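Local atomic coordinates of aerolysin-like protein (Bombina maxima, PDB entry 6LH8), a protein that belongs to the aerolysin-like pore-forming proteins and probably forms membrane pores, or controls a paralog that does, in the endolysosomal pathway of toad cells. Residues A[3-9]-A[124-129]; A[106-112]-A[151-155]; A[72-77]-A[92-96]. All coordinates share one frame; numbering follows the deposited sequence.

Interaction 1: residues A[3-9]-A[124-129]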
loop_
_atom_site.group_PDB
_atom_site.type_symbol
_atom_site.label_atom_id
_atom_site.label_comp_id
_atom_site.label_asym_id
_atom_site.label_seq_id
_atom_site.Cartn_x
_atom_site.Cartn_y
_atom_site.Cartn_z
ATOM N N ALA A 3 19.814 -5.152 15.359
ATOM C CA ALA A 3 18.998 -6.085 16.112
ATOM C C ALA A 3 18.773 -7.379 15.340
ATOM O O ALA A 3 18.807 -7.411 14.104
ATOM C CB ALA A 3 17.655 -5.453 16.457
ATOM N N SER A 4 18.547 -8.463 16.086
ATOM C CA SER A 4 17.929 -9.649 15.505
ATOM C C SER A 4 16.432 -9.404 15.419
ATOM O O SER A 4 15.835 -8.883 16.361
ATOM C CB SER A 4 18.194 -10.889 16.361
ATOM O OG SER A 4 19.563 -11.206 16.421
ATOM N N VAL A 5 15.819 -9.771 14.294
ATOM C CA VAL A 5 14.431 -9.396 14.026
ATOM C C VAL A 5 13.646 -10.622 13.573
ATOM O O VAL A 5 14.103 -11.362 12.698
ATOM C CB VAL A 5 14.338 -8.292 12.956
ATOM C CG1 VAL A 5 12.880 -7.938 12.697
ATOM C CG2 VAL A 5 15.120 -7.066 13.372
ATOM N N THR A 6 12.463 -10.830 14.158
ATOM C CA THR A 6 11.532 -11.858 13.688
ATOM C C THR A 6 10.121 -11.296 13.744
ATOM O O THR A 6 9.648 -10.942 14.825
ATOM C CB THR A 6 11.614 -13.123 14.547
ATOM O OG1 THR A 6 12.920 -13.703 14.435
ATOM C CG2 THR A 6 10.557 -14.137 14.107
ATOM N N VAL A 7 9.446 -11.207 12.598
ATOM C CA VAL A 7 8.068 -10.717 12.571
ATOM C C VAL A 7 7.139 -11.898 12.816
ATOM O O VAL A 7 7.308 -12.961 12.206
ATOM C CB VAL A 7 7.741 -10.026 11.236
ATOM C CG1 VAL A 7 6.303 -9.501 11.262
ATOM C CG2 VAL A 7 8.703 -8.888 10.974
ATOM N N LEU A 8 6.165 -11.718 13.722
ATOM C CA LEU A 8 5.190 -12.768 14.044
ATOM C C LEU A 8 3.971 -12.605 13.137
ATOM O O LEU A 8 2.901 -12.138 13.537
ATOM C CB LEU A 8 4.807 -12.727 15.517
ATOM C CG LEU A 8 5.954 -12.623 16.541
ATOM C CD1 LEU A 8 5.439 -12.739 17.961
ATOM C CD2 LEU A 8 7.040 -13.674 16.272
ATOM N N TRP A 9 4.144 -13.043 11.888
ATOM C CA TRP A 9 3.101 -12.864 10.886
ATOM C C TRP A 9 1.832 -13.624 11.246
ATOM O O TRP A 9 0.730 -13.206 10.860
ATOM C CB TRP A 9 3.614 -13.314 9.521
ATOM C CG TRP A 9 4.725 -12.484 8.953
ATOM C CD1 TRP A 9 5.987 -12.908 8.637
ATOM C CD2 TRP A 9 4.669 -11.092 8.602
ATOM N NE1 TRP A 9 6.723 -11.858 8.123
ATOM C CE2 TRP A 9 5.936 -10.738 8.087
ATOM C CE3 TRP A 9 3.677 -10.110 8.685
ATOM C CZ2 TRP A 9 6.233 -9.444 7.652
ATOM C CZ3 TRP A 9 3.974 -8.824 8.243
ATOM C CH2 TRP A 9 5.241 -8.506 7.734
ATOM N N ALA A 124 1.595 -6.223 12.895
ATOM C CA ALA A 124 2.050 -7.496 13.455
ATOM C C ALA A 124 3.127 -7.243 14.503
ATOM O O ALA A 124 3.810 -6.217 14.456
ATOM C CB ALA A 124 2.589 -8.435 12.366
ATOM N N PRO A 125 3.279 -8.149 15.474
ATOM C CA PRO A 125 4.379 -8.021 16.438
ATOM C C PRO A 125 5.731 -8.282 15.792
ATOM O O PRO A 125 5.865 -9.072 14.859
ATOM C CB PRO A 125 4.065 -9.096 17.491
ATOM C CG PRO A 125 2.653 -9.578 17.192
ATOM C CD PRO A 125 2.464 -9.353 15.723
ATOM N N VAL A 126 6.750 -7.601 16.301
ATOM C CA VAL A 126 8.116 -7.785 15.816
ATOM C C VAL A 126 8.994 -8.043 17.028
ATOM O O VAL A 126 9.180 -7.151 17.865
ATOM C CB VAL A 126 8.627 -6.583 15.013
ATOM C CG1 VAL A 126 9.987 -6.908 14.435
ATOM C CG2 VAL A 126 7.649 -6.230 13.876
ATOM N N GLU A 127 9.527 -9.256 17.136
ATOM C CA GLU A 127 10.421 -9.564 18.239
ATOM C C GLU A 127 11.821 -9.069 17.887
ATOM O O GLU A 127 12.363 -9.402 16.828
ATOM C CB GLU A 127 10.379 -11.063 18.564
ATOM C CG GLU A 127 9.051 -11.447 19.223
ATOM C CD GLU A 127 8.979 -12.889 19.690
ATOM O OE1 GLU A 127 9.772 -13.716 19.198
ATOM O OE2 GLU A 127 8.118 -13.190 20.546
ATOM N N ILE A 128 12.366 -8.206 18.747
ATOM C CA ILE A 128 13.650 -7.547 18.549
ATOM C C ILE A 128 14.569 -7.999 19.667
ATOM O O ILE A 128 14.156 -8.041 20.825
ATOM C CB ILE A 128 13.497 -6.010 18.585
ATOM C CG1 ILE A 128 12.623 -5.517 17.427
ATOM C CG2 ILE A 128 14.859 -5.315 18.644
ATOM C CD1 ILE A 128 13.012 -6.077 16.112
ATOM N N SER A 129 15.813 -8.314 19.339
ATOM C CA SER A 129 16.814 -8.482 20.379
ATOM C C SER A 129 18.081 -7.755 19.957
ATOM O O SER A 129 18.508 -7.860 18.805
ATOM C CB SER A 129 17.095 -9.959 20.655
ATOM O OG SER A 129 17.882 -10.518 19.631
HETATM O O HOH W 1 20.893 -9.775 18.679
#
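L8 lies across P125 and E127 where the edge strand 4-28 runs antiparallel to strand 110-130. Nearest to its CB and CG is P125 O, 3.9 Å from each; CB of L8 is 4.1 Å from CD of P125, and the two side chains cross at about a right angle. Chi1 of -47° sets CG beside the backbone N, over P125; CD1 of L8 then touches CB of P125 at 3.9 Å and nears OE2 of E127, while its CD2 meets CD of E127. In the backbone, L8 N gives P125 O an almost straight hydrogen bond (2.9 Å, 172°); an inverse gamma turn centred on L8 ends the pairing. S4 with S129 and T6 with E127 are the hydrogen-bonded pairs, their side chains on one face, and a water joins S4 OG to S129 O. On the face of V5, V7, V126 and I128, CG1 of V5 packs against CG1 of V126 (3.5 Å) and CG2 of V5 against CD1 of I128, beta-branched residues that suit extended strands; I66 and L68 cover V5. The contact is thus amphipathic: one face is aliphatic and partly covered by strand 65-68, the other carries serines, threonine and glutamate suited to water.

Interaction 2: residues A[106-112]-A[151-155]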
loop_
_atom_site.group_PDB
_atom_site.type_symbol
_atom_site.label_atom_id
_atom_site.label_comp_id
_atom_site.label_asym_id
_atom_site.label_seq_id
_atom_site.Cartn_x
_atom_site.Cartn_y
_atom_site.Cartn_z
ATOM N N GLU A 106 -19.739 3.651 -27.428
ATOM C CA GLU A 106 -20.520 3.029 -28.490
ATOM C C GLU A 106 -21.773 3.856 -28.784
ATOM O O GLU A 106 -22.157 4.716 -27.988
ATOM C CB GLU A 106 -20.880 1.596 -28.100
ATOM C CG GLU A 106 -19.658 0.698 -27.897
ATOM C CD GLU A 106 -19.769 -0.187 -26.665
ATOM O OE1 GLU A 106 -18.821 -0.967 -26.401
ATOM O OE2 GLU A 106 -20.803 -0.104 -25.963
ATOM N N PRO A 107 -22.391 3.661 -29.952
ATOM C CA PRO A 107 -23.552 4.491 -30.313
ATOM C C PRO A 107 -24.694 4.378 -29.310
ATOM O O PRO A 107 -24.968 3.305 -28.767
ATOM C CB PRO A 107 -23.960 3.942 -31.684
ATOM C CG PRO A 107 -22.682 3.442 -32.268
ATOM C CD PRO A 107 -21.896 2.882 -31.104
ATOM N N LYS A 108 -25.369 5.511 -29.081
ATOM C CA LYS A 108 -26.522 5.597 -28.179
ATOM C C LYS A 108 -26.202 5.062 -26.785
ATOM O O LYS A 108 -26.952 4.267 -26.209
ATOM C CB LYS A 108 -27.737 4.897 -28.784
ATOM C CG LYS A 108 -28.209 5.632 -30.013
ATOM C CD LYS A 108 -29.720 5.635 -30.144
ATOM C CE LYS A 108 -30.152 6.088 -31.512
ATOM N NZ LYS A 108 -31.371 5.352 -31.965
ATOM N N THR A 109 -25.090 5.549 -26.227
ATOM C CA THR A 109 -24.548 5.053 -24.970
ATOM C C THR A 109 -24.132 6.208 -24.063
ATOM O O THR A 109 -23.555 7.197 -24.522
ATOM C CB THR A 109 -23.330 4.134 -25.211
ATOM O OG1 THR A 109 -23.710 3.031 -26.046
ATOM C CG2 THR A 109 -22.770 3.594 -23.894
ATOM N N LYS A 110 -24.436 6.069 -22.771
ATOM C CA LYS A 110 -23.776 6.821 -21.710
ATOM C C LYS A 110 -22.803 5.882 -21.012
ATOM O O LYS A 110 -23.182 4.775 -20.605
ATOM C CB LYS A 110 -24.775 7.391 -20.701
ATOM C CG LYS A 110 -24.123 8.189 -19.576
ATOM C CD LYS A 110 -25.171 8.801 -18.659
ATOM C CE LYS A 110 -24.549 9.759 -17.657
ATOM N NZ LYS A 110 -24.963 11.181 -17.876
ATOM N N LEU A 111 -21.552 6.310 -20.900
ATOM C CA LEU A 111 -20.473 5.469 -20.402
ATOM C C LEU A 111 -19.956 6.029 -19.085
ATOM O O LEU A 111 -19.674 7.226 -18.983
ATOM C CB LEU A 111 -19.339 5.382 -21.428
ATOM C CG LEU A 111 -18.101 4.565 -21.080
ATOM C CD1 LEU A 111 -17.625 3.785 -22.294
ATOM C CD2 LEU A 111 -16.998 5.478 -20.569
ATOM N N ILE A 112 -19.831 5.160 -18.085
ATOM C CA ILE A 112 -19.280 5.514 -16.782
ATOM C C ILE A 112 -18.099 4.597 -16.509
ATOM O O ILE A 112 -18.235 3.371 -16.576
ATOM C CB ILE A 112 -20.329 5.387 -15.661
ATOM C CG1 ILE A 112 -21.640 6.069 -16.061
ATOM C CG2 ILE A 112 -19.798 5.957 -14.364
ATOM C CD1 ILE A 112 -22.717 5.098 -16.510
ATOM N N VAL A 151 -16.381 -0.350 -16.394
ATOM C CA VAL A 151 -17.030 0.441 -17.435
ATOM C C VAL A 151 -18.473 -0.024 -17.538
ATOM O O VAL A 151 -18.737 -1.205 -17.791
ATOM C CB VAL A 151 -16.309 0.316 -18.787
ATOM C CG1 VAL A 151 -17.056 1.105 -19.855
ATOM C CG2 VAL A 151 -14.871 0.810 -18.669
ATOM N N ASN A 152 -19.402 0.897 -17.319
ATOM C CA ASN A 152 -20.826 0.615 -17.408
ATOM C C ASN A 152 -21.404 1.407 -18.566
ATOM O O ASN A 152 -21.123 2.602 -18.704
ATOM C CB ASN A 152 -21.540 0.969 -16.105
ATOM C CG ASN A 152 -20.992 0.208 -14.920
ATOM O OD1 ASN A 152 -20.672 -0.976 -15.025
ATOM N ND2 ASN A 152 -20.879 0.881 -13.782
ATOM N N THR A 153 -22.197 0.736 -19.401
ATOM C CA THR A 153 -22.866 1.364 -20.533
ATOM C C THR A 153 -24.349 1.499 -20.210
ATOM O O THR A 153 -24.997 0.518 -19.829
ATOM C CB THR A 153 -22.659 0.558 -21.819
ATOM O OG1 THR A 153 -22.984 -0.821 -21.591
ATOM C CG2 THR A 153 -21.212 0.657 -22.276
ATOM N N GLU A 154 -24.870 2.723 -20.347
ATOM C CA GLU A 154 -26.226 3.108 -19.974
ATOM C C GLU A 154 -27.007 3.539 -21.211
ATOM O O GLU A 154 -26.434 3.601 -22.310
ATOM C CB GLU A 154 -26.178 4.246 -18.948
ATOM C CG GLU A 154 -27.030 4.026 -17.716
ATOM C CD GLU A 154 -26.557 4.828 -16.529
ATOM O OE1 GLU A 154 -26.087 4.209 -15.550
ATOM O OE2 GLU A 154 -26.652 6.076 -16.563
ATOM N N PRO A 155 -28.321 3.819 -21.092
ATOM C CA PRO A 155 -28.993 4.550 -22.174
ATOM C C PRO A 155 -28.406 5.941 -22.395
ATOM O O PRO A 155 -28.913 6.906 -21.819
ATOM C CB PRO A 155 -30.444 4.649 -21.686
ATOM C CG PRO A 155 -30.417 4.245 -20.225
ATOM C CD PRO A 155 -29.297 3.264 -20.138
#
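K110 and E154 lie side by side and point the same way, a hydrogen-bonded antiparallel pair at one end of the long hairpin of strands 110-130 and 133-154. CD of K110 comes within 3.7 Å of OE2 of E154, but the lysine chain carries on past the carboxylate, leaving NZ of K110 5.5 Å from OE2 of E154. I112 slants over the same glutamate from the next pair on this face, its CD1 3.6 Å from OE1 of E154. On the opposite face L111 extends with CG anti to its backbone N (chi1 179°), which carries CD1 of L111 diagonally to CG1 of V151 (3.7 Å); P102 and F37 from loops also pack there. T109, just ahead of the strand, sets its CG2 obliquely against CG2 of T153 (3.7 Å), methyl to methyl. The backbone bonds of the terminal pair are uneven: E154 N reaches K110 O at 2.7 Å in the carbonyl plane, whereas K110 N meets E154 O at 3.2 Å from well above the carbonyl plane of E154. The chemistry implies an association held by main-chain bonds and aliphatic contact; at this separation lysine and glutamate could add only modest attraction.

Interaction 3: residues A[72-77]-A[92-96]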
loop_
_atom_site.group_PDB
_atom_site.type_symbol
_atom_site.label_atom_id
_atom_site.label_comp_id
_atom_site.label_asym_id
_atom_site.label_seq_id
_atom_site.Cartn_x
_atom_site.Cartn_y
_atom_site.Cartn_z
ATOM N N HIS A 72 3.964 -7.359 1.883
ATOM C CA HIS A 72 3.385 -6.610 0.768
ATOM C C HIS A 72 4.397 -5.603 0.239
ATOM O O HIS A 72 4.809 -4.698 0.968
ATOM C CB HIS A 72 2.108 -5.895 1.208
ATOM C CG HIS A 72 1.122 -6.801 1.874
ATOM N ND1 HIS A 72 0.517 -7.844 1.211
ATOM C CD2 HIS A 72 0.645 -6.828 3.140
ATOM C CE1 HIS A 72 -0.291 -8.481 2.041
ATOM N NE2 HIS A 72 -0.231 -7.886 3.217
ATOM N N ARG A 73 4.783 -5.749 -1.029
ATOM C CA ARG A 73 5.812 -4.912 -1.630
ATOM C C ARG A 73 5.353 -4.441 -3.005
ATOM O O ARG A 73 4.389 -4.956 -3.572
ATOM C CB ARG A 73 7.152 -5.658 -1.764
ATOM C CG ARG A 73 7.664 -6.316 -0.491
ATOM C CD ARG A 73 8.087 -5.288 0.537
ATOM N NE ARG A 73 9.030 -4.308 0.002
ATOM C CZ ARG A 73 10.353 -4.455 0.020
ATOM N NH1 ARG A 73 10.891 -5.549 0.541
ATOM N NH2 ARG A 73 11.134 -3.506 -0.480
ATOM N N LEU A 74 6.064 -3.445 -3.532
ATOM C CA LEU A 74 5.843 -2.915 -4.868
ATOM C C LEU A 74 7.098 -3.119 -5.712
ATOM O O LEU A 74 8.182 -3.392 -5.192
ATOM C CB LEU A 74 5.488 -1.421 -4.823
ATOM C CG LEU A 74 4.187 -1.022 -4.120
ATOM C CD1 LEU A 74 3.981 0.477 -4.178
ATOM C CD2 LEU A 74 2.991 -1.737 -4.742
ATOM N N ASN A 75 6.937 -2.982 -7.031
ATOM C CA ASN A 75 8.053 -2.937 -7.983
ATOM C C ASN A 75 8.878 -4.220 -8.003
ATOM O O ASN A 75 10.006 -4.223 -8.510
ATOM C CB ASN A 75 8.970 -1.742 -7.701
ATOM C CG ASN A 75 8.251 -0.419 -7.823
ATOM O OD1 ASN A 75 7.581 -0.162 -8.824
ATOM N ND2 ASN A 75 8.385 0.435 -6.806
ATOM N N GLY A 76 8.349 -5.314 -7.465
ATOM C CA GLY A 76 9.124 -6.532 -7.339
ATOM C C GLY A 76 10.297 -6.383 -6.390
ATOM O O GLY A 76 11.200 -7.223 -6.378
ATOM N N ASN A 77 10.301 -5.311 -5.596
ATOM C CA ASN A 77 11.356 -5.121 -4.613
ATOM C C ASN A 77 11.318 -6.235 -3.577
ATOM O O ASN A 77 10.254 -6.618 -3.086
ATOM C CB ASN A 77 11.219 -3.765 -3.926
ATOM C CG ASN A 77 11.381 -2.611 -4.887
ATOM O OD1 ASN A 77 10.548 -1.708 -4.933
ATOM N ND2 ASN A 77 12.460 -2.631 -5.663
ATOM N N THR A 92 8.166 4.460 2.594
ATOM C CA THR A 92 7.079 4.414 1.620
ATOM C C THR A 92 7.607 3.897 0.289
ATOM O O THR A 92 8.568 4.446 -0.258
ATOM C CB THR A 92 6.451 5.796 1.433
ATOM O OG1 THR A 92 5.938 6.265 2.684
ATOM C CG2 THR A 92 5.325 5.751 0.418
ATOM N N GLU A 93 6.990 2.841 -0.219
ATOM C CA GLU A 93 7.209 2.404 -1.586
ATOM C C GLU A 93 6.241 3.135 -2.508
ATOM O O GLU A 93 5.151 3.545 -2.102
ATOM C CB GLU A 93 7.014 0.895 -1.719
ATOM C CG GLU A 93 7.901 0.048 -0.832
ATOM C CD GLU A 93 7.736 -1.437 -1.097
ATOM O OE1 GLU A 93 7.235 -2.143 -0.194
ATOM O OE2 GLU A 93 8.098 -1.904 -2.205
ATOM N N LEU A 94 6.655 3.309 -3.759
ATOM C CA LEU A 94 5.839 4.016 -4.736
ATOM C C LEU A 94 5.993 3.339 -6.090
ATOM O O LEU A 94 7.107 2.997 -6.500
ATOM C CB LEU A 94 6.235 5.496 -4.817
ATOM C CG LEU A 94 5.582 6.380 -5.881
ATOM C CD1 LEU A 94 4.080 6.443 -5.687
ATOM C CD2 LEU A 94 6.181 7.775 -5.833
ATOM N N SER A 95 4.871 3.109 -6.769
ATOM C CA SER A 95 4.924 2.629 -8.140
ATOM C C SER A 95 3.903 3.394 -8.972
ATOM O O SER A 95 3.019 4.070 -8.444
ATOM C CB SER A 95 4.683 1.114 -8.239
ATOM O OG SER A 95 3.357 0.760 -7.893
ATOM N N GLU A 96 4.054 3.308 -10.288
ATOM C CA GLU A 96 3.075 3.886 -11.196
ATOM C C GLU A 96 2.068 2.810 -11.567
ATOM O O GLU A 96 2.447 1.722 -12.000
ATOM C CB GLU A 96 3.739 4.442 -12.455
ATOM C CG GLU A 96 2.751 5.182 -13.355
ATOM C CD GLU A 96 3.298 5.458 -14.749
ATOM O OE1 GLU A 96 3.327 4.528 -15.588
ATOM O OE2 GLU A 96 3.688 6.608 -15.002
HETATM O O HOH W 2 4.006 -2.639 -8.291
HETATM O O HOH W 3 6.604 1.691 -11.203
#
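L74 to N77 form a type I' beta turn that packs against strand 90-100, an outer strand of the long antiparallel sheet of this aerolysin-like fold. N75 and G76 occupy its two middle positions, both with positive phi, which asparagine and glycine tolerate better than most residues; N77 N closes the turn on L74 O.

The ionic part joins R73 to E93. The arginine chain folds at chi2 and chi3, bringing NE of R73 to OE1 of E93 at 2.8 Å. The oxygen lies near the guanidinium plane, yet the arginine approaches from above the carboxylate plane; the two planes stand 73° apart. H50 is a second partner of E93 OE1, while NH1 of R73 is held by E79 O, and N77 O lies over one face of the guanidinium.

Hydrogen bonds from the turn grip the strand at two points. E93 has CG beside its backbone N (chi1 -58°) and an extended chain beyond, long enough for OE2 of E93 to accept from L74 N at 2.9 Å, again from above the carboxylate plane. Bonds to both oxygens limit rotation of this buried carboxylate and would favour its ionised form. N75 uses the other end of the contact: ND2 of N75 donates almost straight (168°) to L94 O at 2.9 Å, with the acceptor in the amide plane, though the donor stands above the carbonyl plane.

Van der Waals packing is supplied by L74, whose CD1 lies 3.9 Å from CB of E93 and 3.8 Å from OG of S95; its side chain also touches R46 and I48 of strand 41-53. S95 is small, and its CB and OG touch the turn directly. One water bridges N75 OD1 and E96 N, and beside it OD1 of N75 rests 3.2 Å from CB of S95.

Overall arrangement
From the N terminus, residues 3-9 pair with 124-129, so interaction 1 closes a loop of 114 residues and joins strand 4-28 to strand 110-130. Nested inside that loop, interaction 3 closes only 14 residues, bringing the turn after strand 65-68 onto strand 90-100 at the other edge of the sheet. Interaction 2 opens later, in series with interaction 3, but crosses interaction 1: 106-112 lies within the first loop and 151-155 beyond it. It closes 38 residues and joins the two ends of the hairpin of strands 110-130 and 133-154. Strand 110-130 therefore serves interactions 1 and 2, whose centres are 52 Å apart on opposite sides of the chain's centre. Interaction 3 lies nearer the middle.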